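Local structure of toxin RelG (Mycobacterium tuberculosis, 3G5O) at residues C[65-70]-C[76-81]; C[47-52]-C[88-93]; C[28-33]-C[39-44]. The protein is the ribonuclease toxin of a type II toxin-antitoxin pair, cutting RNA preferentially at the 3' end of purine ribonucleotides unless its cognate antitoxin neutralises it. All coordinates share one frame; numbering follows the deposited sequence.

Interaction 1 joins two strands of the central sheet, interaction 2 lays the end of helix 35-51 against the next strand, and interaction 3 joins that helix to helix 24-30. Interactions 1 and 2, with centres about 8 Å apart, are joined where strands 75-82 and 87-95 pair, L78 O lying 2.8 Å from L91 N; Y79 CZ also packs on L49 CD1 at 3.5 Å. Interactions 2 and 3 (centres about 12 Å apart) meet at the 2.8 Å salt bridge from R92 NE to D29 OD2. F44 CD2 links interaction 3 to L77 CD1 of interaction 1 at 4.0 Å. A bound Tris, probably from the crystallisation liquor, lies about 4 Å from the A70 side chain.

Interaction 1 of 3, residues C[65-70]-C[76-81]; sequences AGTFSA and RLLYRI
F68 and Y79 face each other as a hydrogen-bonded pair of the antiparallel beta hairpin made by strands 68-72 and 75-82. F68 N donates to Y79 O at 2.8 Å, and Y79 N answers to F68 O. A70 and L77 repeat this exchange two residues further along, with A70 N to L77 O at 2.9 Å. Between them S69 opposes L78 as a non-hydrogen-bonded pair, and there S69 CA comes 3.3 Å from L77 O in a CA-H...O contact.

F68, A70, L77 and Y79 share one sheet face. Y79 CG stands between its own backbone N and carbonyl carbon (chi1 56°), which swings the ring across the partner strand. F68 CB then sits over a face of that ring, 3.6 Å from its centroid, a CH-pi contact. A70 CB meets the ring at its edge, 3.6 Å from CE2; with only a methyl, A70 lets both this edge and F44 of helix 35-51 come close. The two aromatic rings are tilted by only 23° but slid apart, with little overlap. Y79 OH bonds to P53 O, fixing the far end of the ring.

T67 CG2 lies over one face of the R80 guanidinium. S69, R76 and R80 bind the antitoxin chain Rv2865: E57 of that chain takes a hydrogen bond from S69 OG and a salt bridge from R76 NE, and D75 of that chain pairs with R80 NH2.

G66 has a positive phi (101°), where a side chain would jam against the preceding carbonyl. Beyond the direct backbone bonds a water bridges the two segments, donating to G66 O at 2.7 Å and accepting from I81 N at 2.9 Å.

Interaction 2 of 3, residues C[47-52]-C[88-93]; sequences GDLSRE and VVILRV
L49 carries the apolar contact, reaching from the last turns of helix 35-51 to V88 and I90 on strand 87-95. All of the touching is done by one methyl branch, L49 CD2. The leucine side chain runs aslant past V88, CD2 lying 4.1 Å from V88 CG1, and meets the I90 side chain tip to tip. The 3.4 Å between L49 CD2 and I90 CD1 is tighter than normal van der Waals contact, but I90 was modelled in two conformers, so the exact spacing is doubtful. With L49 CG trans to the backbone N (chi1 171°), the leucine stretches out from the helix, while the beta-branched V88 and I90 suit an extended strand. No hydrogen bond crosses between the segments; the link is purely hydrophobic.

Charged groups lie on the far side of the helix. R51 NH2 forms a salt bridge with D48 OD1 at 2.9 Å, using the anti side of the carboxylate from 29° out of its plane, and D48 OD2 pairs with R72. One face of the R51 guanidinium covers G47, whose lack of a side chain leaves room for it.

Backbone bonds shape both partners. R51 N to G47 O, 3.0 Å, belongs to the closing helix turns, before E52 leaves helical geometry. On the other side, L78 of strand 75-82 pairs by backbone bonds with both L91 and R92, so strand 87-95 carries one extra residue there, a classic beta bulge.

Strand 87-95 runs parallel to strand 19-23 and antiparallel to strand 75-82. L49 packs over this sheet, with F44 of its own helix and V56 beside it, whereas V89 points away from the helix and packs on I78 of the antitoxin Rv2865.

Interaction 3 of 3, residues C[28-33]-C[39-44]; sequences RDLHKL and AAVVEF
V41 of helix 35-51 meets L30 of helix 24-30 and L33 in the turn that follows it, joining the two legs of a helical hairpin. Its CB is directed at the opposite segment, and from there the side chain forks. CG1, trans to the backbone N (chi1 170°), touches L30 CD2 at 3.7 Å, the two side chains crossing at a slant. CG2, on the other branch, meets L33 CD1 at 3.9 Å, this time nearly at right angles. A valine fits because its two short methyls can serve two leucines at once, and each longer leucine brings a single methyl across the gap.

The leucines are spaced by a type I turn from L30 to L33, closed by L33 N to L30 O at 3.0 Å. K32 NZ pairs with D29 OD1 at 2.9 Å, approaching from above the carboxylate plane, while D29 OD2 takes R92 NE and V93 N, so the carboxylate ties the turn to strand 87-95.

V41 and L33 both pack on V93 of that strand; V41 also touches Y75 of strand 75-82, and L33 touches H95. F93 of the antitoxin Rv2865 packs on L30, and V95 of that chain packs on A39 and V42 of helix 35-51.

Interaction 1 of 3, residues C[65-70]-C[76-81]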
loop_
_atom_site.group_PDB
_atom_site.type_symbol
_atom_site.label_atom_id
_atom_site.label_comp_id
_atom_site.label_asym_id
_atom_site.label_seq_id
_atom_site.Cartn_x
_atom_site.Cartn_y
_atom_site.Cartn_z
ATOM N N ALA C 65 -7.887 1.919 -5.512
ATOM C CA ALA C 65 -9.072 2.740 -5.238
ATOM C C ALA C 65 -10.207 2.261 -6.138
ATOM O O ALA C 65 -9.959 1.880 -7.273
ATOM C CB ALA C 65 -8.779 4.276 -5.446
ATOM N N GLY C 66 -11.433 2.246 -5.629
ATOM C CA GLY C 66 -12.581 1.744 -6.407
ATOM C C GLY C 66 -12.997 0.307 -6.033
ATOM O O GLY C 66 -14.077 -0.150 -6.440
ATOM N N THR C 67 -12.157 -0.390 -5.253
ATOM C CA THR C 67 -12.423 -1.769 -4.836
ATOM C C THR C 67 -12.619 -1.776 -3.329
ATOM O O THR C 67 -12.284 -0.791 -2.635
ATOM C CB THR C 67 -11.288 -2.776 -5.253
ATOM O OG1 THR C 67 -10.064 -2.453 -4.594
ATOM C CG2 THR C 67 -11.056 -2.811 -6.798
ATOM N N PHE C 68 -13.213 -2.854 -2.825
ATOM C CA PHE C 68 -13.458 -3.018 -1.395
ATOM C C PHE C 68 -12.952 -4.387 -0.989
ATOM O O PHE C 68 -12.953 -5.322 -1.815
ATOM C CB PHE C 68 -14.965 -2.963 -1.092
ATOM C CG PHE C 68 -15.571 -1.617 -1.349
ATOM C CD1 PHE C 68 -15.804 -0.729 -0.291
ATOM C CD2 PHE C 68 -15.907 -1.227 -2.651
ATOM C CE1 PHE C 68 -16.358 0.551 -0.541
ATOM C CE2 PHE C 68 -16.449 0.052 -2.898
ATOM C CZ PHE C 68 -16.672 0.926 -1.854
ATOM N N SER C 69 -12.583 -4.517 0.283
ATOM C CA SER C 69 -12.144 -5.789 0.825
ATOM C C SER C 69 -12.999 -6.138 2.036
ATOM O O SER C 69 -13.105 -5.339 2.976
ATOM C CB SER C 69 -10.686 -5.666 1.255
ATOM O OG SER C 69 -10.227 -6.914 1.767
ATOM N N ALA C 70 -13.597 -7.324 2.044
ATOM C CA ALA C 70 -14.320 -7.750 3.238
ATOM C C ALA C 70 -13.623 -8.998 3.789
ATOM O O ALA C 70 -13.323 -9.915 3.034
ATOM C CB ALA C 70 -15.795 -8.067 2.901
ATOM N N ARG C 76 -10.800 -13.399 2.624
ATOM C CA ARG C 76 -11.166 -12.082 2.141
ATOM C C ARG C 76 -11.747 -12.104 0.748
ATOM O O ARG C 76 -11.326 -12.888 -0.111
ATOM C CB ARG C 76 -9.967 -11.130 2.160
ATOM C CG ARG C 76 -9.510 -10.726 3.570
ATOM C CD ARG C 76 -8.139 -10.032 3.431
ATOM N NE ARG C 76 -7.766 -9.261 4.613
ATOM C CZ ARG C 76 -7.098 -9.749 5.664
ATOM N NH1 ARG C 76 -6.724 -11.030 5.691
ATOM N NH2 ARG C 76 -6.787 -8.941 6.686
ATOM N N LEU C 77 -12.709 -11.227 0.514
ATOM C CA LEU C 77 -13.230 -11.033 -0.829
ATOM C C LEU C 77 -12.868 -9.635 -1.235
ATOM O O LEU C 77 -12.988 -8.705 -0.419
ATOM C CB LEU C 77 -14.756 -11.147 -0.823
ATOM C CG LEU C 77 -15.279 -12.580 -0.824
ATOM C CD1 LEU C 77 -14.987 -13.200 0.553
ATOM C CD2 LEU C 77 -16.769 -12.655 -1.053
ATOM N N LEU C 78 -12.464 -9.498 -2.488
ATOM C CA LEU C 78 -12.203 -8.199 -3.119
ATOM C C LEU C 78 -13.346 -7.925 -4.097
ATOM O O LEU C 78 -13.648 -8.755 -4.956
ATOM C CB LEU C 78 -10.885 -8.237 -3.897
ATOM C CG LEU C 78 -10.423 -6.950 -4.616
ATOM C CD1 LEU C 78 -10.022 -5.935 -3.552
ATOM C CD2 LEU C 78 -9.235 -7.246 -5.571
ATOM N N TYR C 79 -13.971 -6.758 -4.020
ATOM C CA TYR C 79 -15.199 -6.564 -4.814
ATOM C C TYR C 79 -15.445 -5.137 -5.241
ATOM O O TYR C 79 -14.770 -4.251 -4.740
ATOM C CB TYR C 79 -16.437 -7.103 -4.089
ATOM C CG TYR C 79 -16.678 -6.542 -2.726
ATOM C CD1 TYR C 79 -17.635 -5.548 -2.532
ATOM C CD2 TYR C 79 -15.965 -7.013 -1.609
ATOM C CE1 TYR C 79 -17.895 -5.022 -1.250
ATOM C CE2 TYR C 79 -16.205 -6.494 -0.329
ATOM C CZ TYR C 79 -17.185 -5.506 -0.156
ATOM O OH TYR C 79 -17.439 -4.992 1.108
ATOM N N ARG C 80 -16.372 -4.947 -6.190
ATOM C CA ARG C 80 -16.810 -3.625 -6.588
ATOM C C ARG C 80 -18.298 -3.523 -6.283
ATOM O O ARG C 80 -19.005 -4.541 -6.265
ATOM C CB ARG C 80 -16.589 -3.425 -8.094
ATOM C CG ARG C 80 -15.080 -3.369 -8.488
ATOM C CD ARG C 80 -14.931 -2.853 -9.929
ATOM N NE ARG C 80 -13.557 -2.846 -10.448
ATOM C CZ ARG C 80 -12.668 -1.898 -10.197
ATOM N NH1 ARG C 80 -12.997 -0.871 -9.413
ATOM N NH2 ARG C 80 -11.463 -1.963 -10.747
ATOM N N ILE C 81 -18.748 -2.283 -6.060
ATOM C CA ILE C 81 -20.161 -1.961 -5.808
ATOM C C ILE C 81 -20.672 -1.123 -6.972
ATOM O O ILE C 81 -20.051 -0.107 -7.341
ATOM C CB ILE C 81 -20.362 -1.113 -4.535
ATOM C CG1 ILE C 81 -19.645 -1.728 -3.347
ATOM C CG2 ILE C 81 -21.851 -0.992 -4.184
ATOM C CD1 ILE C 81 -19.897 -3.150 -3.264
HETATM O O HOH W 1 -16.801 -0.245 -6.505
#

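Interaction 2 of 3, residues C[47-52]-C[88-93]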
loop_
_atom_site.group_PDB
_atom_site.type_symbol
_atom_site.label_atom_id
_atom_site.label_comp_id
_atom_site.label_asym_id
_atom_site.label_seq_id
_atom_site.Cartn_x
_atom_site.Cartn_y
_atom_site.Cartn_z
ATOM N N GLY C 47 -25.205 -13.681 1.362
ATOM C CA GLY C 47 -25.925 -13.344 2.588
ATOM C C GLY C 47 -25.487 -11.985 3.099
ATOM O O GLY C 47 -25.925 -10.968 2.573
ATOM N N ASP C 48 -24.616 -11.960 4.109
ATOM C CA ASP C 48 -24.131 -10.706 4.672
ATOM C C ASP C 48 -23.567 -9.701 3.672
ATOM O O ASP C 48 -23.792 -8.506 3.835
ATOM C CB ASP C 48 -23.127 -10.933 5.818
ATOM C CG ASP C 48 -23.783 -11.568 7.053
ATOM O OD1 ASP C 48 -25.047 -11.667 7.095
ATOM O OD2 ASP C 48 -23.043 -11.990 7.971
ATOM N N LEU C 49 -22.791 -10.160 2.688
ATOM C CA LEU C 49 -22.203 -9.218 1.731
ATOM C C LEU C 49 -23.256 -8.563 0.827
ATOM O O LEU C 49 -23.212 -7.328 0.548
ATOM C CB LEU C 49 -21.119 -9.882 0.887
ATOM C CG LEU C 49 -20.609 -9.040 -0.261
ATOM C CD1 LEU C 49 -19.765 -7.864 0.257
ATOM C CD2 LEU C 49 -19.828 -9.919 -1.250
ATOM N N SER C 50 -24.173 -9.395 0.361
ATOM C CA SER C 50 -25.348 -8.942 -0.374
ATOM C C SER C 50 -26.158 -7.901 0.397
ATOM O O SER C 50 -26.537 -6.867 -0.165
ATOM C CB SER C 50 -26.252 -10.139 -0.650
ATOM O OG SER C 50 -27.386 -9.695 -1.324
ATOM N N ARG C 51 -26.441 -8.185 1.662
ATOM C CA ARG C 51 -27.252 -7.270 2.491
ATOM C C ARG C 51 -26.567 -5.987 2.854
ATOM O O ARG C 51 -27.229 -4.938 2.916
ATOM C CB ARG C 51 -27.767 -7.940 3.787
ATOM C CG ARG C 51 -28.861 -8.983 3.538
ATOM C CD ARG C 51 -29.335 -9.653 4.836
ATOM N NE ARG C 51 -28.355 -10.594 5.402
ATOM C CZ ARG C 51 -28.277 -11.903 5.132
ATOM N NH1 ARG C 51 -29.106 -12.489 4.277
ATOM N NH2 ARG C 51 -27.353 -12.642 5.724
ATOM N N GLU C 52 -25.261 -6.021 3.131
ATOM C CA GLU C 52 -24.592 -4.793 3.574
ATOM C C GLU C 52 -23.192 -4.654 2.991
ATOM O O GLU C 52 -22.204 -4.707 3.733
ATOM C CB GLU C 52 -24.575 -4.692 5.117
ATOM C CG GLU C 52 -26.000 -4.602 5.777
ATOM C CD GLU C 52 -26.743 -3.221 5.566
ATOM O OE1 GLU C 52 -26.571 -2.513 4.522
ATOM O OE2 GLU C 52 -27.532 -2.849 6.471
ATOM N N VAL C 88 -23.154 -6.157 -6.703
ATOM C CA VAL C 88 -21.786 -6.297 -6.214
ATOM C C VAL C 88 -21.158 -7.359 -7.089
ATOM O O VAL C 88 -21.803 -8.385 -7.339
ATOM C CB VAL C 88 -21.788 -6.823 -4.796
ATOM C CG1 VAL C 88 -20.325 -7.275 -4.342
ATOM C CG2 VAL C 88 -22.395 -5.777 -3.862
ATOM N N VAL C 89 -19.913 -7.117 -7.522
ATOM C CA VAL C 89 -19.143 -8.055 -8.314
ATOM C C VAL C 89 -17.839 -8.392 -7.624
ATOM O O VAL C 89 -17.037 -7.508 -7.313
ATOM C CB VAL C 89 -18.859 -7.530 -9.755
ATOM C CG1 VAL C 89 -18.155 -8.619 -10.568
ATOM C CG2 VAL C 89 -20.173 -7.177 -10.481
ATOM N N ILE C 90 -17.666 -9.685 -7.327
ATOM C CA ILE C 90 -16.485 -10.199 -6.649
ATOM C C ILE C 90 -15.398 -10.422 -7.687
ATOM O O ILE C 90 -15.607 -11.169 -8.636
ATOM C CB ILE C 90 -16.773 -11.583 -6.001
ATOM C CG1 ILE C 90 -18.097 -11.552 -5.230
ATOM C CG2 ILE C 90 -15.586 -12.046 -5.116
ATOM C CD1 ILE C 90 -18.085 -10.559 -4.099
ATOM N N LEU C 91 -14.243 -9.813 -7.468
ATOM C CA LEU C 91 -13.085 -9.882 -8.349
ATOM C C LEU C 91 -12.144 -10.991 -7.914
ATOM O O LEU C 91 -11.595 -11.682 -8.769
ATOM C CB LEU C 91 -12.302 -8.545 -8.285
ATOM C CG LEU C 91 -13.168 -7.300 -8.476
ATOM C CD1 LEU C 91 -12.244 -6.115 -8.419
ATOM C CD2 LEU C 91 -14.050 -7.281 -9.817
ATOM N N ARG C 92 -11.976 -11.158 -6.603
ATOM C CA ARG C 92 -11.027 -12.120 -6.046
ATOM C C ARG C 92 -11.509 -12.658 -4.706
ATOM O O ARG C 92 -12.220 -11.965 -3.933
ATOM C CB ARG C 92 -9.637 -11.479 -5.808
ATOM C CG ARG C 92 -8.899 -10.893 -7.063
ATOM C CD ARG C 92 -8.422 -12.006 -8.027
ATOM N NE ARG C 92 -7.653 -13.066 -7.355
ATOM C CZ ARG C 92 -6.323 -13.015 -7.165
ATOM N NH1 ARG C 92 -5.612 -11.975 -7.583
ATOM N NH2 ARG C 92 -5.700 -14.011 -6.553
ATOM N N VAL C 93 -11.062 -13.873 -4.402
ATOM C CA VAL C 93 -11.270 -14.475 -3.068
ATOM C C VAL C 93 -9.912 -15.013 -2.620
ATOM O O VAL C 93 -9.172 -15.664 -3.409
ATOM C CB VAL C 93 -12.305 -15.636 -3.109
ATOM C CG1 VAL C 93 -12.515 -16.212 -1.686
ATOM C CG2 VAL C 93 -13.629 -15.129 -3.654
#

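Interaction 3 of 3, residues C[28-33]-C[39-44]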
loop_
_atom_site.group_PDB
_atom_site.type_symbol
_atom_site.label_atom_id
_atom_site.label_comp_id
_atom_site.label_asym_id
_atom_site.label_seq_id
_atom_site.Cartn_x
_atom_site.Cartn_y
_atom_site.Cartn_z
ATOM N N ARG C 28 -12.347 -18.927 -10.317
ATOM C CA ARG C 28 -11.105 -19.700 -10.250
ATOM C C ARG C 28 -10.527 -19.740 -8.847
ATOM O O ARG C 28 -10.035 -20.795 -8.405
ATOM C CB ARG C 28 -10.049 -19.167 -11.221
ATOM C CG ARG C 28 -10.359 -19.591 -12.678
ATOM C CD ARG C 28 -9.118 -19.465 -13.599
ATOM N NE ARG C 28 -8.372 -18.220 -13.451
ATOM C CZ ARG C 28 -8.664 -17.086 -14.090
ATOM N NH1 ARG C 28 -9.700 -17.023 -14.916
ATOM N NH2 ARG C 28 -7.927 -16.005 -13.893
ATOM N N ASP C 29 -10.591 -18.605 -8.148
ATOM C CA ASP C 29 -10.195 -18.540 -6.731
ATOM C C ASP C 29 -11.021 -19.477 -5.838
ATOM O O ASP C 29 -10.476 -20.152 -4.957
ATOM C CB ASP C 29 -10.350 -17.105 -6.212
ATOM C CG ASP C 29 -9.255 -16.186 -6.673
ATOM O OD1 ASP C 29 -8.163 -16.625 -7.151
ATOM O OD2 ASP C 29 -9.494 -14.986 -6.537
ATOM N N LEU C 30 -12.339 -19.511 -6.048
ATOM C CA LEU C 30 -13.213 -20.426 -5.273
ATOM C C LEU C 30 -12.732 -21.862 -5.379
ATOM O O LEU C 30 -12.685 -22.591 -4.382
ATOM C CB LEU C 30 -14.678 -20.387 -5.756
ATOM C CG LEU C 30 -15.530 -19.235 -5.301
ATOM C CD1 LEU C 30 -16.953 -19.437 -5.877
ATOM C CD2 LEU C 30 -15.616 -19.086 -3.749
ATOM N N HIS C 31 -12.341 -22.251 -6.592
ATOM C CA HIS C 31 -11.758 -23.579 -6.816
ATOM C C HIS C 31 -10.527 -23.932 -6.001
ATOM O O HIS C 31 -10.238 -25.110 -5.812
ATOM C CB HIS C 31 -11.520 -23.855 -8.310
ATOM C CG HIS C 31 -12.659 -24.583 -8.946
ATOM N ND1 HIS C 31 -12.953 -25.899 -8.647
ATOM C CD2 HIS C 31 -13.612 -24.175 -9.812
ATOM C CE1 HIS C 31 -14.027 -26.275 -9.315
ATOM N NE2 HIS C 31 -14.450 -25.246 -10.026
ATOM N N LYS C 32 -9.800 -22.940 -5.510
ATOM C CA LYS C 32 -8.637 -23.222 -4.699
ATOM C C LYS C 32 -8.983 -23.612 -3.265
ATOM O O LYS C 32 -8.089 -24.014 -2.518
ATOM C CB LYS C 32 -7.695 -22.006 -4.642
ATOM C CG LYS C 32 -7.215 -21.528 -6.005
ATOM C CD LYS C 32 -6.084 -20.480 -5.896
ATOM C CE LYS C 32 -6.596 -19.121 -5.481
ATOM N NZ LYS C 32 -5.844 -18.045 -6.202
ATOM N N LEU C 33 -10.238 -23.415 -2.858
ATOM C CA LEU C 33 -10.608 -23.564 -1.449
ATOM C C LEU C 33 -11.110 -24.975 -1.128
ATOM O O LEU C 33 -11.828 -25.574 -1.931
ATOM C CB LEU C 33 -11.721 -22.581 -1.084
ATOM C CG LEU C 33 -11.414 -21.113 -1.350
ATOM C CD1 LEU C 33 -12.640 -20.201 -1.090
ATOM C CD2 LEU C 33 -10.188 -20.736 -0.514
ATOM N N ALA C 39 -17.813 -23.238 0.956
ATOM C CA ALA C 39 -19.228 -23.073 1.348
ATOM C C ALA C 39 -19.436 -21.820 2.235
ATOM O O ALA C 39 -20.427 -21.102 2.058
ATOM C CB ALA C 39 -19.760 -24.335 2.037
ATOM N N ALA C 40 -18.492 -21.534 3.134
ATOM C CA ALA C 40 -18.603 -20.327 3.978
ATOM C C ALA C 40 -18.534 -19.030 3.128
ATOM O O ALA C 40 -19.277 -18.069 3.368
ATOM C CB ALA C 40 -17.549 -20.300 5.085
ATOM N N VAL C 41 -17.587 -19.001 2.196
ATOM C CA VAL C 41 -17.461 -17.871 1.280
ATOM C C VAL C 41 -18.749 -17.647 0.492
ATOM O O VAL C 41 -19.202 -16.516 0.357
ATOM C CB VAL C 41 -16.270 -18.028 0.302
ATOM C CG1 VAL C 41 -16.324 -16.940 -0.799
ATOM C CG2 VAL C 41 -14.958 -17.913 1.073
ATOM N N VAL C 42 -19.284 -18.714 -0.100
ATOM C CA VAL C 42 -20.548 -18.626 -0.840
ATOM C C VAL C 42 -21.708 -18.097 0.013
ATOM O O VAL C 42 -22.505 -17.244 -0.445
ATOM C CB VAL C 42 -20.908 -19.991 -1.524
ATOM C CG1 VAL C 42 -22.416 -20.053 -1.998
ATOM C CG2 VAL C 42 -19.942 -20.286 -2.616
ATOM N N GLU C 43 -21.819 -18.578 1.244
ATOM C CA GLU C 43 -22.909 -18.125 2.115
ATOM C C GLU C 43 -22.684 -16.691 2.572
ATOM O O GLU C 43 -23.643 -15.917 2.736
ATOM C CB GLU C 43 -23.104 -19.058 3.317
ATOM C CG GLU C 43 -23.559 -20.473 2.899
ATOM C CD GLU C 43 -25.033 -20.520 2.428
ATOM O OE1 GLU C 43 -25.763 -19.525 2.644
ATOM O OE2 GLU C 43 -25.468 -21.565 1.872
ATOM N N PHE C 44 -21.422 -16.310 2.729
ATOM C CA PHE C 44 -21.136 -14.910 3.064
ATOM C C PHE C 44 -21.481 -14.015 1.840
ATOM O O PHE C 44 -22.177 -13.034 1.983
ATOM C CB PHE C 44 -19.645 -14.728 3.442
ATOM C CG PHE C 44 -19.241 -13.303 3.603
ATOM C CD1 PHE C 44 -19.876 -12.501 4.536
ATOM C CD2 PHE C 44 -18.220 -12.766 2.830
ATOM C CE1 PHE C 44 -19.518 -11.161 4.691
ATOM C CE2 PHE C 44 -17.859 -11.436 2.967
ATOM C CZ PHE C 44 -18.507 -10.642 3.914
#